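Local coordinates for N5-Carboxyaminoimidazole ribonucleotide synthetase (Staphylococcus aureus subsp. aureus, PDB 3ORQ), which catalyses the ATP-dependent carboxylation of 5-aminoimidazole ribonucleotide with bicarbonate to give N5-carboxyaminoimidazole ribonucleotide, a step of purine biosynthesis, at residues G35-V40 and V52-I57; Y188-K193 and I260-Q265; T208-Q213 and E284-S289. All blocks are in the same frame, centred on the assembly; numbering follows the deposited sequence.

Interaction 1 (G35-V40 and V52-I57)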
loop_
_atom_site.group_PDB
_atom_site.type_symbol
_atom_site.label_atom_id
_atom_site.label_comp_id
_atom_site.label_asym_id
_atom_site.label_seq_id
_atom_site.Cartn_x
_atom_site.Cartn_y
_atom_site.Cartn_z
ATOM N N GLY A 35 0.336 11.560 -2.411
ATOM C CA GLY A 35 -0.320 12.818 -2.818
ATOM C C GLY A 35 0.109 13.394 -4.172
ATOM O O GLY A 35 -0.069 14.584 -4.404
ATOM N N TYR A 36 0.665 12.552 -5.049
ATOM C CA TYR A 36 0.909 12.907 -6.453
ATOM C C TYR A 36 -0.275 12.448 -7.322
ATOM O O TYR A 36 -0.929 11.437 -7.030
ATOM C CB TYR A 36 2.208 12.249 -6.962
ATOM C CG TYR A 36 3.412 12.801 -6.248
ATOM C CD1 TYR A 36 3.955 14.009 -6.631
ATOM C CD2 TYR A 36 3.966 12.145 -5.156
ATOM C CE1 TYR A 36 5.026 14.557 -5.967
ATOM C CE2 TYR A 36 5.056 12.689 -4.470
ATOM C CZ TYR A 36 5.556 13.917 -4.876
ATOM O OH TYR A 36 6.630 14.492 -4.239
ATOM N N LYS A 37 -0.558 13.196 -8.372
ATOM C CA LYS A 37 -1.569 12.784 -9.307
ATOM C C LYS A 37 -0.907 11.902 -10.341
ATOM O O LYS A 37 0.305 11.979 -10.550
ATOM C CB LYS A 37 -2.228 13.993 -9.960
ATOM C CG LYS A 37 -2.830 14.948 -8.947
ATOM C CD LYS A 37 -3.260 16.217 -9.688
ATOM C CE LYS A 37 -3.866 17.245 -8.733
ATOM N NZ LYS A 37 -5.126 16.704 -8.213
ATOM N N VAL A 38 -1.694 11.057 -10.994
ATOM C CA VAL A 38 -1.110 10.099 -11.920
ATOM C C VAL A 38 -1.838 10.136 -13.246
ATOM O O VAL A 38 -3.054 9.968 -13.285
ATOM C CB VAL A 38 -1.227 8.658 -11.379
ATOM C CG1 VAL A 38 -0.766 7.657 -12.454
ATOM C CG2 VAL A 38 -0.401 8.478 -10.092
ATOM N N VAL A 39 -1.076 10.320 -14.329
ATOM C CA VAL A 39 -1.584 10.125 -15.693
ATOM C C VAL A 39 -0.901 8.885 -16.282
ATOM O O VAL A 39 0.320 8.756 -16.239
ATOM C CB VAL A 39 -1.283 11.355 -16.583
ATOM C CG1 VAL A 39 -1.738 11.101 -17.986
ATOM C CG2 VAL A 39 -2.039 12.563 -16.048
ATOM N N VAL A 40 -1.670 7.960 -16.824
ATOM C CA VAL A 40 -1.051 6.757 -17.316
ATOM C C VAL A 40 -1.386 6.556 -18.820
ATOM O O VAL A 40 -2.517 6.834 -19.265
ATOM C CB VAL A 40 -1.458 5.497 -16.464
ATOM C CG1 VAL A 40 -2.991 5.287 -16.495
ATOM C CG2 VAL A 40 -0.777 4.237 -17.020
ATOM N N VAL A 52 -6.317 3.382 -11.050
ATOM C CA VAL A 52 -5.560 4.084 -10.024
ATOM C C VAL A 52 -4.769 5.287 -10.620
ATOM O O VAL A 52 -3.684 5.671 -10.118
ATOM C CB VAL A 52 -4.633 3.097 -9.283
ATOM C CG1 VAL A 52 -5.449 2.157 -8.422
ATOM C CG2 VAL A 52 -3.764 2.314 -10.247
ATOM N N ALA A 53 -5.307 5.840 -11.725
ATOM C CA ALA A 53 -4.792 7.070 -12.358
ATOM C C ALA A 53 -5.855 8.157 -12.370
ATOM O O ALA A 53 -7.027 7.851 -12.434
ATOM C CB ALA A 53 -4.384 6.793 -13.746
ATOM N N HIS A 54 -5.448 9.418 -12.273
ATOM C CA HIS A 54 -6.358 10.541 -12.444
ATOM C C HIS A 54 -6.768 10.649 -13.875
ATOM O O HIS A 54 -7.890 11.005 -14.170
ATOM C CB HIS A 54 -5.685 11.853 -12.012
ATOM C CG HIS A 54 -5.486 11.941 -10.534
ATOM N ND1 HIS A 54 -4.511 11.226 -9.891
ATOM C CD2 HIS A 54 -6.173 12.587 -9.565
ATOM C CE1 HIS A 54 -4.580 11.449 -8.586
ATOM N NE2 HIS A 54 -5.574 12.276 -8.362
ATOM N N GLU A 55 -5.872 10.273 -14.773
ATOM C CA GLU A 55 -6.195 10.369 -16.160
ATOM C C GLU A 55 -5.603 9.186 -16.917
ATOM O O GLU A 55 -4.518 8.717 -16.596
ATOM C CB GLU A 55 -5.634 11.692 -16.647
ATOM C CG GLU A 55 -6.095 12.167 -17.971
ATOM C CD GLU A 55 -5.904 13.673 -18.102
ATOM O OE1 GLU A 55 -5.656 14.376 -17.073
ATOM O OE2 GLU A 55 -6.011 14.135 -19.245
ATOM N N PHE A 56 -6.332 8.696 -17.913
ATOM C CA PHE A 56 -5.889 7.577 -18.710
ATOM C C PHE A 56 -5.813 8.037 -20.174
ATOM O O PHE A 56 -6.785 8.586 -20.707
ATOM C CB PHE A 56 -6.849 6.393 -18.536
ATOM C CG PHE A 56 -6.619 5.289 -19.513
ATOM C CD1 PHE A 56 -5.409 4.655 -19.574
ATOM C CD2 PHE A 56 -7.625 4.894 -20.403
ATOM C CE1 PHE A 56 -5.186 3.641 -20.524
ATOM C CE2 PHE A 56 -7.403 3.869 -21.356
ATOM C CZ PHE A 56 -6.209 3.258 -21.409
ATOM N N ILE A 57 -4.645 7.871 -20.787
ATOM C CA ILE A 57 -4.448 8.157 -22.191
ATOM C C ILE A 57 -4.246 6.811 -22.912
ATOM O O ILE A 57 -3.231 6.115 -22.713
ATOM C CB ILE A 57 -3.233 9.006 -22.453
ATOM C CG1 ILE A 57 -3.367 10.410 -21.832
ATOM C CG2 ILE A 57 -2.981 9.110 -23.971
ATOM C CD1 ILE A 57 -2.033 11.222 -21.882
#
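V38 and H54 open the pairing of two parallel strands through the histidine side chain: V38 N donates to H54 ND1 at 3.0 Å, the donor tilted 35° from the imidazole plane. The ring takes the place a backbone carbonyl would have, so V38 N is satisfied before the regular ladder begins. V38 O is shared by two amides, E55 N at 3.2 Å in the carbonyl plane and, by a weak, bent bond, H54 N. Beyond it the ladder is regular: V40 N gives to E55 O at 3.0 Å, and I57 N reaches V40 O at 2.8 Å, almost straight at 177°. The backbone of V39 is turned the other way and bonds to I15 and I17 of strand 14-18. H54 CG lies anti to its carbonyl carbon (chi1 -70°), which brings the ring back alongside V38 and over K37, whose CB makes a CH-pi contact 3.7 Å from the ring centroid. Y51 of the second subunit meets the same imidazole. On one side of the sheet V39 CG2 rests on E55 CB at 3.7 Å, while the E55 carboxylate runs on to a salt bridge with K73. On the other side V40 CG1 presses on A53 CB at 3.4 Å, tighter than usual carbon contact, and also meets the F56 ring atom CD1. The side chains of V38 and V39 pack on opposite faces of the sheet, against helix 22-33 and helix 64-73 respectively. Within this chain strand 55-58 is an outermost strand of the four-stranded parallel sheet, with strand order 3-2-1-4, of the Rossmann-like preATP-grasp domain.

Interaction 2 (Y188-K193 and I260-Q265). With ADP (adenosine-5'-diphosphate), chain D.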
loop_
_atom_site.group_PDB
_atom_site.type_symbol
_atom_site.label_atom_id
_atom_site.label_comp_id
_atom_site.label_asym_id
_atom_site.label_seq_id
_atom_site.Cartn_x
_atom_site.Cartn_y
_atom_site.Cartn_z
ATOM N N TYR A 188 26.003 -21.751 -21.913
ATOM C CA TYR A 188 25.034 -22.300 -20.953
ATOM C C TYR A 188 25.788 -22.837 -19.727
ATOM O O TYR A 188 26.553 -23.822 -19.820
ATOM C CB TYR A 188 24.142 -23.363 -21.578
ATOM C CG TYR A 188 22.960 -23.745 -20.714
ATOM C CD1 TYR A 188 21.813 -22.932 -20.663
ATOM C CD2 TYR A 188 22.976 -24.930 -19.958
ATOM C CE1 TYR A 188 20.709 -23.280 -19.864
ATOM C CE2 TYR A 188 21.881 -25.292 -19.158
ATOM C CZ TYR A 188 20.750 -24.460 -19.119
ATOM O OH TYR A 188 19.662 -24.805 -18.344
ATOM N N LEU A 189 25.588 -22.141 -18.604
ATOM C CA LEU A 189 26.277 -22.400 -17.361
ATOM C C LEU A 189 25.582 -23.439 -16.526
ATOM O O LEU A 189 24.396 -23.681 -16.689
ATOM C CB LEU A 189 26.354 -21.123 -16.523
ATOM C CG LEU A 189 27.096 -19.903 -17.073
ATOM C CD1 LEU A 189 27.002 -18.743 -16.078
ATOM C CD2 LEU A 189 28.515 -20.239 -17.366
ATOM N N ASN A 190 26.337 -24.036 -15.613
ATOM C CA ASN A 190 25.775 -24.889 -14.582
ATOM C C ASN A 190 25.499 -24.049 -13.330
ATOM O O ASN A 190 26.359 -23.919 -12.449
ATOM C CB ASN A 190 26.725 -26.055 -14.270
ATOM C CG ASN A 190 26.108 -27.081 -13.321
ATOM O OD1 ASN A 190 26.826 -27.796 -12.619
ATOM N ND2 ASN A 190 24.773 -27.157 -13.298
ATOM N N ILE A 191 24.299 -23.476 -13.270
ATOM C CA ILE A 191 23.913 -22.503 -12.234
ATOM C C ILE A 191 23.337 -23.164 -10.983
ATOM O O ILE A 191 22.431 -23.985 -11.093
ATOM C CB ILE A 191 22.863 -21.562 -12.787
ATOM C CG1 ILE A 191 23.452 -20.781 -13.956
ATOM C CG2 ILE A 191 22.310 -20.619 -11.673
ATOM C CD1 ILE A 191 22.476 -19.784 -14.533
ATOM N N LYS A 192 23.851 -22.815 -9.801
ATOM C CA LYS A 192 23.275 -23.382 -8.571
ATOM C C LYS A 192 22.235 -22.455 -7.916
ATOM O O LYS A 192 21.260 -22.924 -7.335
ATOM C CB LYS A 192 24.340 -23.835 -7.561
ATOM C CG LYS A 192 25.203 -22.731 -7.037
ATOM C CD LYS A 192 26.284 -23.233 -6.076
ATOM C CE LYS A 192 25.962 -22.853 -4.639
ATOM N NZ LYS A 192 27.065 -23.242 -3.711
ATOM N N LYS A 193 22.444 -21.149 -8.008
ATOM C CA LYS A 193 21.472 -20.184 -7.507
ATOM C C LYS A 193 21.401 -18.978 -8.432
ATOM O O LYS A 193 22.392 -18.606 -9.054
ATOM C CB LYS A 193 21.864 -19.730 -6.092
ATOM C CG LYS A 193 21.570 -20.718 -4.966
ATOM C CD LYS A 193 20.436 -20.214 -4.111
ATOM C CE LYS A 193 20.659 -20.536 -2.642
ATOM N NZ LYS A 193 20.482 -21.973 -2.278
ATOM N N ILE A 260 24.846 -17.439 -10.147
ATOM C CA ILE A 260 25.995 -18.017 -9.474
ATOM C C ILE A 260 26.286 -19.478 -9.940
ATOM O O ILE A 260 25.396 -20.339 -9.918
ATOM C CB ILE A 260 25.939 -17.845 -7.939
ATOM C CG1 ILE A 260 25.666 -19.172 -7.268
ATOM C CG2 ILE A 260 24.992 -16.649 -7.447
ATOM C CD1 ILE A 260 26.871 -19.666 -6.533
ATOM N N ASP A 261 27.528 -19.713 -10.379
ATOM C CA ASP A 261 28.078 -21.037 -10.805
ATOM C C ASP A 261 27.816 -22.237 -9.928
ATOM O O ASP A 261 27.498 -22.101 -8.761
ATOM C CB ASP A 261 29.628 -20.962 -10.868
ATOM C CG ASP A 261 30.127 -20.798 -12.255
ATOM O OD1 ASP A 261 29.280 -20.595 -13.163
ATOM O OD2 ASP A 261 31.348 -20.888 -12.459
ATOM N N SER A 262 28.060 -23.423 -10.488
ATOM C CA SER A 262 28.296 -24.626 -9.681
ATOM C C SER A 262 29.517 -24.421 -8.768
ATOM O O SER A 262 29.640 -25.057 -7.718
ATOM C CB SER A 262 28.511 -25.831 -10.585
ATOM O OG SER A 262 29.575 -25.592 -11.489
ATOM N N ASN A 263 30.387 -23.499 -9.178
ATOM C CA ASN A 263 31.602 -23.155 -8.437
ATOM C C ASN A 263 31.567 -21.836 -7.666
ATOM O O ASN A 263 32.614 -21.253 -7.362
ATOM C CB ASN A 263 32.808 -23.190 -9.372
ATOM C CG ASN A 263 33.469 -24.542 -9.391
ATOM O OD1 ASN A 263 34.434 -24.775 -8.661
ATOM N ND2 ASN A 263 32.930 -25.461 -10.189
ATOM N N ASN A 264 30.357 -21.372 -7.356
ATOM C CA ASN A 264 30.136 -20.152 -6.566
ATOM C C ASN A 264 30.612 -18.858 -7.228
ATOM O O ASN A 264 30.807 -17.846 -6.556
ATOM C CB ASN A 264 30.727 -20.289 -5.165
ATOM C CG ASN A 264 29.714 -20.031 -4.084
ATOM O OD1 ASN A 264 28.655 -20.663 -4.058
ATOM N ND2 ASN A 264 30.040 -19.124 -3.160
ATOM N N GLN A 265 30.792 -18.898 -8.547
ATOM C CA GLN A 265 31.164 -17.717 -9.323
ATOM C C GLN A 265 29.969 -16.832 -9.757
ATOM O O GLN A 265 28.977 -17.342 -10.312
ATOM C CB GLN A 265 31.932 -18.147 -10.554
ATOM C CG GLN A 265 32.634 -17.039 -11.274
ATOM C CD GLN A 265 33.973 -17.494 -11.791
ATOM O OE1 GLN A 265 34.928 -17.626 -11.018
ATOM N NE2 GLN A 265 34.052 -17.762 -13.102
HETATM P PB ADP D . 14.330 -13.270 -19.833
HETATM O O1B ADP D . 14.932 -11.930 -20.167
HETATM O O2B ADP D . 13.901 -13.540 -18.417
HETATM O O3B ADP D . 13.298 -13.678 -20.847
HETATM P PA ADP D . 16.862 -14.442 -19.276
HETATM O O1A ADP D . 17.996 -14.169 -20.232
HETATM O O2A ADP D . 16.770 -13.628 -18.011
HETATM O O3A ADP D . 15.470 -14.375 -20.098
HETATM O "O5'" ADP D . 16.850 -15.989 -18.844
HETATM C "C5'" ADP D . 15.746 -16.565 -18.169
HETATM C "C4'" ADP D . 16.232 -17.769 -17.382
HETATM O "O4'" ADP D . 16.854 -18.745 -18.258
HETATM C "C3'" ADP D . 17.286 -17.411 -16.332
HETATM O "O3'" ADP D . 16.742 -17.009 -15.070
HETATM C "C2'" ADP D . 18.068 -18.709 -16.207
HETATM O "O2'" ADP D . 17.500 -19.537 -15.208
HETATM C "C1'" ADP D . 17.959 -19.364 -17.580
HETATM N N9 ADP D . 19.208 -18.975 -18.269
HETATM C C8 ADP D . 19.346 -17.912 -19.091
HETATM N N7 ADP D . 20.619 -17.786 -19.538
HETATM C C5 ADP D . 21.306 -18.822 -18.991
HETATM C C6 ADP D . 22.710 -19.301 -19.065
HETATM N N6 ADP D . 23.610 -18.615 -19.821
HETATM N N1 ADP D . 23.029 -20.400 -18.342
HETATM C C2 ADP D . 22.123 -21.062 -17.582
HETATM N N3 ADP D . 20.827 -20.685 -17.466
HETATM C C4 ADP D . 20.382 -19.591 -18.145
#
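I260 and K193 form an antiparallel hydrogen-bonded pair with CA atoms 5.4 Å apart, at the point where 188-193 turns a corner at K192 and 260-265 leaves its strand for a type I turn from D261 to N264. I260 N donates to K193 O, and K192 N returns a 2.9 Å bond to I260 O. This pairing joins the adenine-binding segment 188-193 to the neighbouring strand of the ATP-grasp sheet. Farther out the ladder frays: S262 N makes only a weak, bent bond to N190 O. Among the side chains K192 reaches farthest into the turn; its CG sits between its backbone N and carbonyl carbon (chi1 63°). From there the chain crosses I260, with CG 3.5 Å from I260 CD1, and bends at chi3 to put NZ 3.0 Å from N264 OD1, a bond tilted 26° from the amide plane. It thereby ties the corner to the last residue of the turn. N190 OD1 lies 3.3 Å from S262 CB, and L189 CD1 comes up to the D261 carboxylate. The same segment also meets ADP. L189 N donates to adenine N1 at 3.1 Å, Y188 lays a ring face against adenine C2, offset toward the rim, and I191 CD1 approaches C2 at 3.3 Å. E186, K187 and E194 add further hydrogen bonds to the nucleotide. A backbone amide offered to N1, with aromatic and aliphatic contacts at C2, is consistent with recognition of adenine by hydrogen bonding and close fit.

Interaction 3 (T208-Q213 and E284-S289)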
loop_
_atom_site.group_PDB
_atom_site.type_symbol
_atom_site.label_atom_id
_atom_site.label_comp_id
_atom_site.label_asym_id
_atom_site.label_seq_id
_atom_site.Cartn_x
_atom_site.Cartn_y
_atom_site.Cartn_z
ATOM N N THR A 208 20.367 3.570 -2.903
ATOM C CA THR A 208 19.892 2.682 -1.845
ATOM C C THR A 208 19.711 1.284 -2.402
ATOM O O THR A 208 19.336 1.111 -3.544
ATOM C CB THR A 208 18.523 3.134 -1.314
ATOM O OG1 THR A 208 18.505 4.556 -1.301
ATOM C CG2 THR A 208 18.285 2.634 0.138
ATOM N N PHE A 209 20.002 0.287 -1.569
ATOM C CA PHE A 209 19.951 -1.099 -1.961
ATOM C C PHE A 209 18.936 -1.841 -1.096
ATOM O O PHE A 209 18.988 -1.749 0.130
ATOM C CB PHE A 209 21.332 -1.760 -1.776
ATOM C CG PHE A 209 22.401 -1.212 -2.662
ATOM C CD1 PHE A 209 23.210 -0.165 -2.227
ATOM C CD2 PHE A 209 22.639 -1.776 -3.924
ATOM C CE1 PHE A 209 24.257 0.333 -3.045
ATOM C CE2 PHE A 209 23.671 -1.276 -4.764
ATOM C CZ PHE A 209 24.482 -0.225 -4.307
ATOM N N PHE A 210 18.039 -2.575 -1.736
ATOM C CA PHE A 210 17.160 -3.499 -1.056
ATOM C C PHE A 210 17.937 -4.768 -0.699
ATOM O O PHE A 210 19.011 -5.011 -1.243
ATOM C CB PHE A 210 15.956 -3.832 -1.993
ATOM C CG PHE A 210 14.964 -2.692 -2.088
ATOM C CD1 PHE A 210 15.257 -1.573 -2.864
ATOM C CD2 PHE A 210 13.772 -2.701 -1.340
ATOM C CE1 PHE A 210 14.362 -0.481 -2.908
ATOM C CE2 PHE A 210 12.880 -1.597 -1.369
ATOM C CZ PHE A 210 13.168 -0.503 -2.148
ATOM N N PRO A 211 17.411 -5.570 0.241
ATOM C CA PRO A 211 18.035 -6.872 0.558
ATOM C C PRO A 211 18.184 -7.754 -0.692
ATOM O O PRO A 211 17.286 -7.818 -1.528
ATOM C CB PRO A 211 17.025 -7.527 1.529
ATOM C CG PRO A 211 15.907 -6.434 1.811
ATOM C CD PRO A 211 16.437 -5.134 1.280
ATOM N N LEU A 212 19.311 -8.455 -0.798
ATOM C CA LEU A 212 19.544 -9.421 -1.871
ATOM C C LEU A 212 18.442 -10.451 -1.880
ATOM O O LEU A 212 18.011 -10.929 -0.842
ATOM C CB LEU A 212 20.892 -10.097 -1.675
ATOM C CG LEU A 212 21.425 -10.846 -2.884
ATOM C CD1 LEU A 212 21.883 -9.901 -4.059
ATOM C CD2 LEU A 212 22.536 -11.870 -2.435
ATOM N N GLN A 213 17.945 -10.767 -3.063
ATOM C CA GLN A 213 16.829 -11.667 -3.167
ATOM C C GLN A 213 17.210 -12.894 -3.988
ATOM O O GLN A 213 18.033 -12.813 -4.905
ATOM C CB GLN A 213 15.562 -10.949 -3.701
ATOM C CG GLN A 213 15.741 -10.006 -4.857
ATOM C CD GLN A 213 15.384 -8.547 -4.563
ATOM O OE1 GLN A 213 15.145 -8.131 -3.432
ATOM N NE2 GLN A 213 15.392 -7.758 -5.614
ATOM N N GLU A 284 5.344 -5.865 1.460
ATOM C CA GLU A 284 4.978 -6.296 2.821
ATOM C C GLU A 284 6.165 -6.384 3.783
ATOM O O GLU A 284 6.008 -6.161 5.001
ATOM C CB GLU A 284 4.275 -7.651 2.784
ATOM C CG GLU A 284 2.808 -7.612 2.257
ATOM C CD GLU A 284 2.774 -7.517 0.760
ATOM O OE1 GLU A 284 3.846 -7.745 0.167
ATOM O OE2 GLU A 284 1.718 -7.176 0.177
ATOM N N ALA A 285 7.339 -6.709 3.250
ATOM C CA ALA A 285 8.481 -7.154 4.096
ATOM C C ALA A 285 9.465 -6.065 4.501
ATOM O O ALA A 285 10.223 -6.252 5.459
ATOM C CB ALA A 285 9.204 -8.278 3.414
ATOM N N CYS A 286 9.436 -4.922 3.823
ATOM C CA CYS A 286 10.462 -3.850 4.059
ATOM C C CYS A 286 9.800 -2.614 4.576
ATOM O O CYS A 286 8.576 -2.471 4.466
ATOM C CB CYS A 286 11.230 -3.491 2.761
ATOM S SG CYS A 286 12.222 -4.843 2.083
ATOM N N ASP A 287 10.598 -1.692 5.096
ATOM C CA ASP A 287 10.030 -0.445 5.599
ATOM C C ASP A 287 9.739 0.531 4.454
ATOM O O ASP A 287 9.069 1.566 4.656
ATOM C CB ASP A 287 10.944 0.187 6.666
ATOM C CG ASP A 287 12.413 0.274 6.228
ATOM O OD1 ASP A 287 12.769 -0.242 5.143
ATOM O OD2 ASP A 287 13.228 0.859 6.975
ATOM N N TYR A 288 10.270 0.220 3.265
ATOM C CA TYR A 288 9.975 0.954 2.019
ATOM C C TYR A 288 9.834 -0.108 0.930
ATOM O O TYR A 288 10.527 -1.123 0.973
ATOM C CB TYR A 288 11.119 1.862 1.594
ATOM C CG TYR A 288 11.500 2.959 2.597
ATOM C CD1 TYR A 288 12.490 2.710 3.563
ATOM C CD2 TYR A 288 10.911 4.218 2.554
ATOM C CE1 TYR A 288 12.870 3.665 4.481
ATOM C CE2 TYR A 288 11.263 5.217 3.517
ATOM C CZ TYR A 288 12.259 4.906 4.467
ATOM O OH TYR A 288 12.664 5.840 5.394
ATOM N N SER A 289 8.961 0.110 -0.050
ATOM C CA SER A 289 8.891 -0.834 -1.171
ATOM C C SER A 289 9.642 -0.266 -2.349
ATOM O O SER A 289 9.949 0.905 -2.371
ATOM C CB SER A 289 7.428 -1.127 -1.578
ATOM O OG SER A 289 6.951 -0.136 -2.484
#
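A buried contact without hydrogen bonds between its two segments, made by an aromatic edge, a proline and a cysteine, this one sets F210 and P211, in an irregular part of strand 207-218, against the loop that joins helix 282-285 to helix 290-298. The backbones stay well apart, F210 CA and C286 CA being 8.4 Å from each other, and the side chains bridge the gap. F210 does most of this. With CG anti to the carbonyl carbon (chi1 -74°), its ring extends toward the loop and presents its edge: CE2 lies 3.4 Å from Y288 O and CZ 3.5 Å from S289 O, both oxygens near the ring plane. The weakly positive C-H rim thus faces the partly negative carbonyls, which probably makes the approach mildly attractive. C286 SG completes that edge, 4.3 Å from F210 CD2, and also touches P211 CG at 4.0 Å. Within the ATP-grasp domain the contact joins the large antiparallel sheet to the helical connection leading toward strand 313-319. T198 and T200 of strand 191-201 line F210 on its sheet side, and Q290 and T293 meet it from helix 290-298. S289 stands at the N-cap of that helix, its OG accepting a weak bond from F291 N, and S289 O has a weak bond from T293 OG1. Y288 leads its ring away from F210 to H337 of the second subunit, the two ring planes at about 30°.

From the N terminus, interaction 1 closes first: a short connection of 11 residues brings 52-57 beside 35-40 within the preATP-grasp domain. The chain then enters the ATP-grasp domain, where 188-193 opens interaction 2 and 208-213 opens interaction 3 before 260-265 closes the former and 284-289 the latter, so the two long loops cross. Their first segments lie on strands 191-201 and 207-218, neighbours in one antiparallel sheet; interaction 2 joins that sheet's strands beside ADP, interaction 3 ties it to an interhelical loop. Interactions 1 and 2 lie on opposite sides of the chain's centre, their centres 43 Å apart, whereas interactions 1 and 3 both touch the second subunit.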